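Local coordinates for protein minor fimbrium subunit Mfa5 (PDB 6TO1) that serves as an accessory subunit of the minor fimbriae, filamentous pili through which this oral bacterium forms biofilms and adheres to host cells and other bacteria, at residues His536-Asn541 with Ser558-Leu563; Asp607-Arg612 with Tyr641-Tyr646. All blocks are in the same frame, centred on the assembly; numbering follows the deposited sequence.

Contact 1 (His536-Asn541 with Ser558-Leu563); sequences HYVLVN and SEAHVL. With PO4 (phosphate ion), chain E.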
ATOM      1  N   HIS A 536     -54.198  -9.204  21.828  1.00 22.64           N
ATOM      2  CA  HIS A 536     -54.949  -7.969  21.971  1.00 20.04           C
ATOM      3  C   HIS A 536     -56.350  -8.302  22.481  1.00 18.45           C
ATOM      4  O   HIS A 536     -56.885  -9.372  22.188  1.00 22.07           O
ATOM      5  CB  HIS A 536     -55.079  -7.227  20.647  1.00 23.72           C
ATOM      6  CG  HIS A 536     -53.782  -7.040  19.921  1.00 28.47           C
ATOM      7  ND1 HIS A 536     -53.032  -5.887  20.028  1.00 29.51           N
ATOM      8  CD2 HIS A 536     -53.117  -7.851  19.063  1.00 29.36           C
ATOM      9  CE1 HIS A 536     -51.955  -5.995  19.263  1.00 28.99           C
ATOM     10  NE2 HIS A 536     -51.974  -7.184  18.678  1.00 23.23           N
ATOM     11  N   TYR A 537     -56.927  -7.373  23.234  1.00 23.41           N
ATOM     12  CA  TYR A 537     -58.201  -7.573  23.933  1.00 23.51           C
ATOM     13  C   TYR A 537     -59.115  -6.408  23.581  1.00 23.33           C
ATOM     14  O   TYR A 537     -58.963  -5.300  24.107  1.00 25.45           O
ATOM     15  CB  TYR A 537     -57.954  -7.683  25.432  1.00 19.54           C
ATOM     16  CG  TYR A 537     -56.947  -8.762  25.772  1.00 18.98           C
ATOM     17  CD1 TYR A 537     -57.346 -10.068  25.950  1.00 21.66           C
ATOM     18  CD2 TYR A 537     -55.560  -8.480  25.834  1.00 23.65           C
ATOM     19  CE1 TYR A 537     -56.459 -11.055  26.210  1.00 22.74           C
ATOM     20  CE2 TYR A 537     -54.655  -9.475  26.125  1.00 23.80           C
ATOM     21  CZ  TYR A 537     -55.108 -10.764  26.310  1.00 25.57           C
ATOM     22  OH  TYR A 537     -54.256 -11.809  26.582  1.00 24.39           O
ATOM     23  N   VAL A 538     -60.060  -6.659  22.677  1.00 22.23           N
ATOM     24  CA  VAL A 538     -60.805  -5.584  22.044  1.00 24.79           C
ATOM     25  C   VAL A 538     -62.312  -5.789  22.147  1.00 24.27           C
ATOM     26  O   VAL A 538     -62.813  -6.895  22.344  1.00 23.13           O
ATOM     27  CB  VAL A 538     -60.396  -5.423  20.553  1.00 25.61           C
ATOM     28  CG1 VAL A 538     -58.890  -5.063  20.450  1.00 27.51           C
ATOM     29  CG2 VAL A 538     -60.704  -6.665  19.766  1.00 30.93           C
ATOM     30  N   LEU A 539     -63.025  -4.700  21.900  1.00 22.88           N
ATOM     31  CA  LEU A 539     -64.452  -4.580  22.135  1.00 25.17           C
ATOM     32  C   LEU A 539     -65.237  -4.828  20.857  1.00 35.27           C
ATOM     33  O   LEU A 539     -64.896  -4.290  19.799  1.00 30.60           O
ATOM     34  CB  LEU A 539     -64.758  -3.182  22.677  1.00 27.70           C
ATOM     35  CG  LEU A 539     -66.218  -2.809  22.983  1.00 28.52           C
ATOM     36  CD1 LEU A 539     -66.688  -3.727  24.101  1.00 26.47           C
ATOM     37  CD2 LEU A 539     -66.394  -1.357  23.364  1.00 30.29           C
ATOM     38  N   VAL A 540     -66.272  -5.664  20.954  1.00 25.33           N
ATOM     39  CA  VAL A 540     -67.265  -5.789  19.894  1.00 27.88           C
ATOM     40  C   VAL A 540     -68.633  -5.480  20.485  1.00 33.19           C
ATOM     41  O   VAL A 540     -68.852  -5.531  21.704  1.00 28.63           O
ATOM     42  CB  VAL A 540     -67.282  -7.170  19.221  1.00 28.11           C
ATOM     43  CG1 VAL A 540     -65.954  -7.461  18.541  1.00 25.51           C
ATOM     44  CG2 VAL A 540     -67.632  -8.260  20.247  1.00 27.10           C
ATOM     45  N   ASN A 541     -69.570  -5.162  19.607  1.00 32.08           N
ATOM     46  CA  ASN A 541     -70.922  -4.948  20.078  1.00 34.08           C
ATOM     47  C   ASN A 541     -71.677  -6.273  20.161  1.00 29.44           C
ATOM     48  O   ASN A 541     -71.137  -7.367  19.942  1.00 30.53           O
ATOM     49  CB  ASN A 541     -71.646  -3.918  19.196  1.00 28.99           C
ATOM     50  CG  ASN A 541     -71.846  -4.382  17.782  1.00 32.77           C
ATOM     51  OD1 ASN A 541     -71.820  -5.574  17.496  1.00 32.27           O
ATOM     52  ND2 ASN A 541     -72.077  -3.432  16.874  1.00 41.69           N
ATOM     53  N   SER A 558     -58.534  -4.701  14.656  1.00 32.18           N
ATOM     54  CA  SER A 558     -57.360  -3.920  15.021  1.00 30.41           C
ATOM     55  C   SER A 558     -57.700  -2.464  15.264  1.00 28.60           C
ATOM     56  O   SER A 558     -56.886  -1.745  15.849  1.00 43.39           O
ATOM     57  CB  SER A 558     -56.283  -4.032  13.943  1.00 41.26           C
ATOM     58  OG  SER A 558     -56.779  -3.622  12.690  1.00 35.54           O
ATOM     59  N   GLU A 559     -58.880  -2.018  14.838  1.00 31.72           N
ATOM     60  CA  GLU A 559     -59.321  -0.654  15.075  1.00 36.51           C
ATOM     61  C   GLU A 559     -60.245  -0.535  16.275  1.00 39.08           C
ATOM     62  O   GLU A 559     -60.625   0.582  16.640  1.00 35.17           O
ATOM     63  CB  GLU A 559     -60.050  -0.108  13.839  1.00 47.02           C
ATOM     64  CG  GLU A 559     -59.177   0.066  12.591  1.00 49.01           C
ATOM     65  CD  GLU A 559     -60.002   0.048  11.307  1.00 56.49           C
ATOM     66  OE1 GLU A 559     -60.465   1.123  10.876  1.00 65.87           O
ATOM     67  OE2 GLU A 559     -60.206  -1.045  10.735  1.00 58.49           O
ATOM     68  N   ALA A 560     -60.635  -1.653  16.874  1.00 41.33           N
ATOM     69  CA  ALA A 560     -61.638  -1.613  17.921  1.00 40.00           C
ATOM     70  C   ALA A 560     -61.035  -1.133  19.232  1.00 33.17           C
ATOM     71  O   ALA A 560     -59.822  -1.185  19.458  1.00 35.61           O
ATOM     72  CB  ALA A 560     -62.274  -2.995  18.113  1.00 35.00           C
ATOM     73  N   HIS A 561     -61.922  -0.687  20.112  1.00 32.76           N
ATOM     74  CA  HIS A 561     -61.534  -0.225  21.425  1.00 29.34           C
ATOM     75  C   HIS A 561     -60.766  -1.292  22.187  1.00 36.10           C
ATOM     76  O   HIS A 561     -61.187  -2.453  22.260  1.00 29.58           O
ATOM     77  CB  HIS A 561     -62.777   0.174  22.204  1.00 31.75           C
ATOM     78  CG  HIS A 561     -62.493   0.634  23.598  1.00 32.93           C
ATOM     79  ND1 HIS A 561     -61.738   1.755  23.874  1.00 40.05           N
ATOM     80  CD2 HIS A 561     -62.854   0.116  24.798  1.00 31.95           C
ATOM     81  CE1 HIS A 561     -61.666   1.921  25.183  1.00 32.72           C
ATOM     82  NE2 HIS A 561     -62.339   0.942  25.768  1.00 28.61           N
ATOM     83  N   VAL A 562     -59.642  -0.882  22.767  1.00 30.17           N
ATOM     84  CA  VAL A 562     -58.794  -1.762  23.562  1.00 34.21           C
ATOM     85  C   VAL A 562     -59.293  -1.769  25.003  1.00 34.00           C
ATOM     86  O   VAL A 562     -59.381  -0.716  25.645  1.00 32.34           O
ATOM     87  CB  VAL A 562     -57.320  -1.322  23.495  1.00 27.10           C
ATOM     88  CG1 VAL A 562     -56.490  -2.187  24.412  1.00 29.76           C
ATOM     89  CG2 VAL A 562     -56.831  -1.410  22.085  1.00 30.99           C
ATOM     90  N   LEU A 563     -59.593  -2.968  25.524  1.00 28.02           N
ATOM     91  CA  LEU A 563     -60.159  -3.111  26.863  1.00 30.72           C
ATOM     92  C   LEU A 563     -59.131  -3.434  27.933  1.00 28.34           C
ATOM     93  O   LEU A 563     -59.393  -3.209  29.119  1.00 26.24           O
ATOM     94  CB  LEU A 563     -61.208  -4.234  26.877  1.00 22.99           C
ATOM     95  CG  LEU A 563     -62.465  -3.958  26.063  1.00 23.23           C
ATOM     96  CD1 LEU A 563     -63.231  -5.254  25.772  1.00 28.25           C
ATOM     97  CD2 LEU A 563     -63.331  -2.965  26.826  1.00 26.51           C
TER
HETATM   98  P   PO4 E1104     -61.691   3.993  21.091  1.00 43.03           P
HETATM   99  O1  PO4 E1104     -61.847   2.918  20.045  1.00 47.31           O
HETATM  100  O2  PO4 E1104     -63.022   4.313  21.731  1.00 50.06           O
HETATM  101  O3  PO4 E1104     -61.142   5.214  20.394  1.00 53.29           O
HETATM  102  O4  PO4 E1104     -60.700   3.562  22.157  1.00 39.56           O
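The imidazole of His561 lies beside Leu539, whose CD2 comes obliquely to the ring carbon CD2 at 4.1 Å. At the ring edge, in plane, ND1 donates to O4 of a phosphate ion, 2.7 Å away and nearly straight (171°). The phosphate probably comes from the crystallisation liquor and is also held by the backbone N of Ala549. The motif is a short antiparallel beta bridge on strand 530-539. Val538 and Val562 form its non-hydrogen-bonded pair. Two backbone bonds flank them: Leu563 N to Tyr537 O, and Leu539 N to His561 O, the latter more bent at 136°. The carbonyl O of His561 also meets CA of Val538.

Leu539 has CG anti to its backbone N (chi1 179°), and its two methyls divide the work. CD2 turns to His561, while CD1 meets CD1 of Leu563, the two leucines crossing at about a right angle. Tyr611 of strand 610-614 packs on both leucines. The Tyr537 ring leads away from the bridge, and its OH bonds to Thr599 and Asp567. Ala560 presses its methyl between two groups of the strand: CB lies 3.9 Å from Val538 CB and 3.4 Å from Leu539 O.

Contact 2 (Asp607-Arg612 with Tyr641-Tyr646); sequences DGKRYR and YKLLNY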
ATOM      1  N   ASP A 607     -63.920   1.598  35.237  1.00 41.18           N
ATOM      2  CA  ASP A 607     -65.247   2.144  35.473  1.00 34.04           C
ATOM      3  C   ASP A 607     -66.246   1.085  36.026  1.00 34.71           C
ATOM      4  O   ASP A 607     -67.436   1.397  36.129  1.00 42.08           O
ATOM      5  CB  ASP A 607     -65.780   2.741  34.171  1.00 47.64           C
ATOM      6  CG  ASP A 607     -65.799   1.734  33.052  1.00 43.24           C
ATOM      7  OD1 ASP A 607     -65.630   0.540  33.366  1.00 40.46           O
ATOM      8  OD2 ASP A 607     -65.954   2.122  31.874  1.00 49.24           O
ATOM      9  N   GLY A 608     -65.805  -0.122  36.377  1.00 37.32           N
ATOM     10  CA  GLY A 608     -66.690  -1.141  36.905  1.00 36.25           C
ATOM     11  C   GLY A 608     -67.432  -1.963  35.870  1.00 35.08           C
ATOM     12  O   GLY A 608     -68.112  -2.926  36.245  1.00 35.68           O
ATOM     13  N   LYS A 609     -67.337  -1.612  34.589  1.00 33.39           N
ATOM     14  CA  LYS A 609     -67.982  -2.381  33.537  1.00 25.99           C
ATOM     15  C   LYS A 609     -67.276  -3.712  33.349  1.00 27.64           C
ATOM     16  O   LYS A 609     -66.069  -3.839  33.563  1.00 26.95           O
ATOM     17  CB  LYS A 609     -67.973  -1.606  32.222  1.00 29.57           C
ATOM     18  CG  LYS A 609     -69.074  -0.577  32.095  1.00 38.20           C
ATOM     19  CD  LYS A 609     -68.646   0.537  31.147  1.00 41.23           C
ATOM     20  CE  LYS A 609     -69.670   1.666  31.077  1.00 53.85           C
ATOM     21  NZ  LYS A 609     -70.397   1.644  29.777  1.00 71.02           N
ATOM     22  N   ARG A 610     -68.054  -4.727  32.971  1.00 24.43           N
ATOM     23  CA  ARG A 610     -67.535  -6.072  32.797  1.00 24.47           C
ATOM     24  C   ARG A 610     -67.813  -6.566  31.386  1.00 26.53           C
ATOM     25  O   ARG A 610     -68.885  -6.308  30.825  1.00 23.71           O
ATOM     26  CB  ARG A 610     -68.142  -7.038  33.809  1.00 25.46           C
ATOM     27  CG  ARG A 610     -67.553  -8.409  33.733  1.00 32.80           C
ATOM     28  CD  ARG A 610     -67.957  -9.244  34.926  1.00 30.90           C
ATOM     29  NE  ARG A 610     -67.281  -8.783  36.138  1.00 32.79           N
ATOM     30  CZ  ARG A 610     -67.887  -8.560  37.296  1.00 37.68           C
ATOM     31  NH1 ARG A 610     -69.190  -8.754  37.419  1.00 45.60           N
ATOM     32  NH2 ARG A 610     -67.180  -8.139  38.334  1.00 41.29           N
ATOM     33  N   TYR A 611     -66.831  -7.283  30.826  1.00 21.97           N
ATOM     34  CA  TYR A 611     -66.835  -7.721  29.434  1.00 22.98           C
ATOM     35  C   TYR A 611     -66.530  -9.204  29.379  1.00 23.37           C
ATOM     36  O   TYR A 611     -65.629  -9.689  30.078  1.00 23.99           O
ATOM     37  CB  TYR A 611     -65.791  -6.924  28.610  1.00 24.17           C
ATOM     38  CG  TYR A 611     -66.074  -5.457  28.620  1.00 21.05           C
ATOM     39  CD1 TYR A 611     -66.828  -4.867  27.619  1.00 25.84           C
ATOM     40  CD2 TYR A 611     -65.660  -4.663  29.678  1.00 22.81           C
ATOM     41  CE1 TYR A 611     -67.134  -3.532  27.668  1.00 27.08           C
ATOM     42  CE2 TYR A 611     -65.950  -3.326  29.716  1.00 25.95           C
ATOM     43  CZ  TYR A 611     -66.687  -2.779  28.722  1.00 23.37           C
ATOM     44  OH  TYR A 611     -66.972  -1.453  28.766  1.00 29.80           O
ATOM     45  N   ARG A 612     -67.261  -9.933  28.533  1.00 19.85           N
ATOM     46  CA  ARG A 612     -67.061 -11.363  28.453  1.00 18.22           C
ATOM     47  C   ARG A 612     -66.578 -11.758  27.070  1.00 21.69           C
ATOM     48  O   ARG A 612     -67.004 -11.187  26.056  1.00 21.71           O
ATOM     49  CB  ARG A 612     -68.320 -12.171  28.786  1.00 22.50           C
ATOM     50  CG  ARG A 612     -69.457 -12.098  27.780  1.00 24.77           C
ATOM     51  CD  ARG A 612     -69.536 -13.419  27.045  1.00 31.78           C
ATOM     52  NE  ARG A 612     -70.726 -13.576  26.218  1.00 39.01           N
ATOM     53  CZ  ARG A 612     -70.880 -14.547  25.328  1.00 44.42           C
ATOM     54  NH1 ARG A 612     -69.900 -15.431  25.138  1.00 37.22           N
ATOM     55  NH2 ARG A 612     -72.007 -14.631  24.622  1.00 42.45           N
ATOM     56  N   TYR A 641     -64.419  -9.161  23.082  1.00 18.20           N
ATOM     57  CA  TYR A 641     -65.229  -9.137  24.291  1.00 19.62           C
ATOM     58  C   TYR A 641     -66.424  -8.233  24.058  1.00 24.89           C
ATOM     59  O   TYR A 641     -66.286  -7.183  23.420  1.00 25.84           O
ATOM     60  CB  TYR A 641     -64.433  -8.606  25.501  1.00 19.07           C
ATOM     61  CG  TYR A 641     -63.268  -9.482  25.821  1.00 23.03           C
ATOM     62  CD1 TYR A 641     -63.278 -10.336  26.914  1.00 19.42           C
ATOM     63  CD2 TYR A 641     -62.134  -9.443  25.029  1.00 23.36           C
ATOM     64  CE1 TYR A 641     -62.213 -11.161  27.175  1.00 22.82           C
ATOM     65  CE2 TYR A 641     -61.083 -10.252  25.275  1.00 23.30           C
ATOM     66  CZ  TYR A 641     -61.103 -11.105  26.332  1.00 24.51           C
ATOM     67  OH  TYR A 641     -60.005 -11.903  26.510  1.00 23.26           O
ATOM     68  N   LYS A 642     -67.580  -8.609  24.611  1.00 24.25           N
ATOM     69  CA  LYS A 642     -68.723  -7.718  24.637  1.00 25.35           C
ATOM     70  C   LYS A 642     -69.169  -7.428  26.062  1.00 25.63           C
ATOM     71  O   LYS A 642     -68.923  -8.190  27.006  1.00 25.26           O
ATOM     72  CB  LYS A 642     -69.912  -8.265  23.818  1.00 31.76           C
ATOM     73  CG  LYS A 642     -70.516  -9.536  24.330  1.00 32.81           C
ATOM     74  CD  LYS A 642     -71.700  -9.970  23.418  1.00 32.59           C
ATOM     75  CE  LYS A 642     -72.376 -11.231  23.962  1.00 48.08           C
ATOM     76  NZ  LYS A 642     -73.557 -11.647  23.132  1.00 47.57           N
ATOM     77  N   LEU A 643     -69.846  -6.295  26.190  1.00 24.34           N
ATOM     78  CA  LEU A 643     -70.344  -5.834  27.474  1.00 31.21           C
ATOM     79  C   LEU A 643     -71.332  -6.830  28.067  1.00 29.13           C
ATOM     80  O   LEU A 643     -72.231  -7.326  27.368  1.00 24.75           O
ATOM     81  CB  LEU A 643     -70.997  -4.465  27.266  1.00 26.50           C
ATOM     82  CG  LEU A 643     -71.583  -3.759  28.480  1.00 27.47           C
ATOM     83  CD1 LEU A 643     -70.496  -3.337  29.418  1.00 30.54           C
ATOM     84  CD2 LEU A 643     -72.441  -2.553  28.049  1.00 41.46           C
ATOM     85  N   LEU A 644     -71.115  -7.156  29.345  1.00 26.88           N
ATOM     86  CA  LEU A 644     -72.112  -7.849  30.151  1.00 26.43           C
ATOM     87  C   LEU A 644     -73.077  -6.830  30.726  1.00 24.83           C
ATOM     88  O   LEU A 644     -72.683  -6.015  31.568  1.00 27.48           O
ATOM     89  CB  LEU A 644     -71.465  -8.592  31.305  1.00 30.59           C
ATOM     90  CG  LEU A 644     -70.944  -9.996  31.105  1.00 29.56           C
ATOM     91  CD1 LEU A 644     -70.297 -10.485  32.397  1.00 32.41           C
ATOM     92  CD2 LEU A 644     -72.054 -10.935  30.666  1.00 26.71           C
ATOM     93  N   ASN A 645     -74.345  -6.896  30.329  1.00 19.92           N
ATOM     94  CA  ASN A 645     -75.342  -5.972  30.859  1.00 20.40           C
ATOM     95  C   ASN A 645     -76.049  -6.609  32.047  1.00 27.33           C
ATOM     96  O   ASN A 645     -76.605  -7.695  31.922  1.00 21.87           O
ATOM     97  CB  ASN A 645     -76.369  -5.595  29.786  1.00 26.05           C
ATOM     98  CG  ASN A 645     -75.760  -4.806  28.646  1.00 35.21           C
ATOM     99  OD1 ASN A 645     -75.155  -3.746  28.857  1.00 33.35           O
ATOM    100  ND2 ASN A 645     -75.906  -5.320  27.427  1.00 32.02           N
ATOM    101  N   TYR A 646     -76.028  -5.940  33.189  1.00 24.48           N
ATOM    102  CA  TYR A 646     -76.712  -6.416  34.382  1.00 24.05           C
ATOM    103  C   TYR A 646     -78.092  -5.792  34.535  1.00 27.46           C
ATOM    104  O   TYR A 646     -78.777  -6.041  35.535  1.00 24.37           O
ATOM    105  CB  TYR A 646     -75.832  -6.134  35.584  1.00 24.63           C
ATOM    106  CG  TYR A 646     -74.606  -7.046  35.602  1.00 23.70           C
ATOM    107  CD1 TYR A 646     -74.721  -8.378  35.949  1.00 22.80           C
ATOM    108  CD2 TYR A 646     -73.345  -6.568  35.266  1.00 24.58           C
ATOM    109  CE1 TYR A 646     -73.614  -9.217  35.985  1.00 21.12           C
ATOM    110  CE2 TYR A 646     -72.221  -7.406  35.295  1.00 27.06           C
ATOM    111  CZ  TYR A 646     -72.360  -8.722  35.653  1.00 24.50           C
ATOM    112  OH  TYR A 646     -71.274  -9.575  35.701  1.00 25.40           O
TER
HETATM  113  O   HOH W   1     -70.974  -4.376  33.020  1.00 25.26           O
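Strands 610-612 and 641-643 run antiparallel with a marked twist, their axes 4.4 Å apart at closest approach and their directions 136° apart. Arg612 and Lys642 form a hydrogen-bonded pair, each backbone N donating to the other's O. Tyr611 and Leu643 form the next, non-hydrogen-bonded pair. Beyond it Leu644 N donates to Arg610 O. A water extends the ladder, accepting from Arg610 N and donating to Leu644 O.

On one face the ring of Tyr611 crosses Leu643 obliquely. CE1 of Tyr611 is 3.8 Å from CD1 of Leu643, and CD1 of Tyr611 sits near the backbone N of the same leucine. The same methyl of Leu643 reaches CG of Lys609. Next to this pair, CB of Tyr611 and CB of Tyr641 meet at 3.8 Å. The Tyr641 OH is held by the backbone O of Asn600.

This is an antiparallel pair within a mixed beta sheet. Strand 634-643 lies between 610-614 and 530-539, and runs parallel to the latter. Strand 610-614 pairs on with 602-604. Before strand 610-614 the chain makes an Asx turn: Asp607 OD1 accepts from Lys609 N, which approaches from above the carboxylate plane.

On the other face Arg612 and Lys642 lie side by side and point the same way. Arg612 NH2 is 3.5 Å from Lys642 CE and 3.7 Å from Lys642 NZ, so two like charges come close. Leu644 reaches both arginines, with CD2 near Arg612 CG and CD1 against CD of Arg610. The Arg610 chain bends at chi3 (-71°), bringing its guanidinium to Tyr646. The guanidinium plane of Arg610 and the ring plane of Tyr646 stand 87° apart. Arg610 NH1 donates to Tyr646 OH at 2.8 Å, in the guanidinium plane, while Arg610 NE bonds to Thr604 OG1.

Contacts 1 and 2 follow one another along the chain, and their centres are 13 Å apart. They belong to one sheet, in which strands 530-539 and 634-643 are parallel neighbours. Tyr641 ties them together. Tyr641 N lies 2.9 Å from Val538 O and Tyr641 O lies 2.9 Å from Val540 N, both probable hydrogen bonds. Its ring end also packs on contact 1, with Tyr641 OH 3.3 Å from Tyr537 CD1. The centres of contacts 1 and 2 lie about 65 Å and 76 Å from the centre of the chain. The magnesium site of Ser135, Ser137 and Thr207 belongs to the von Willebrand factor A domain, a separate part of the chain.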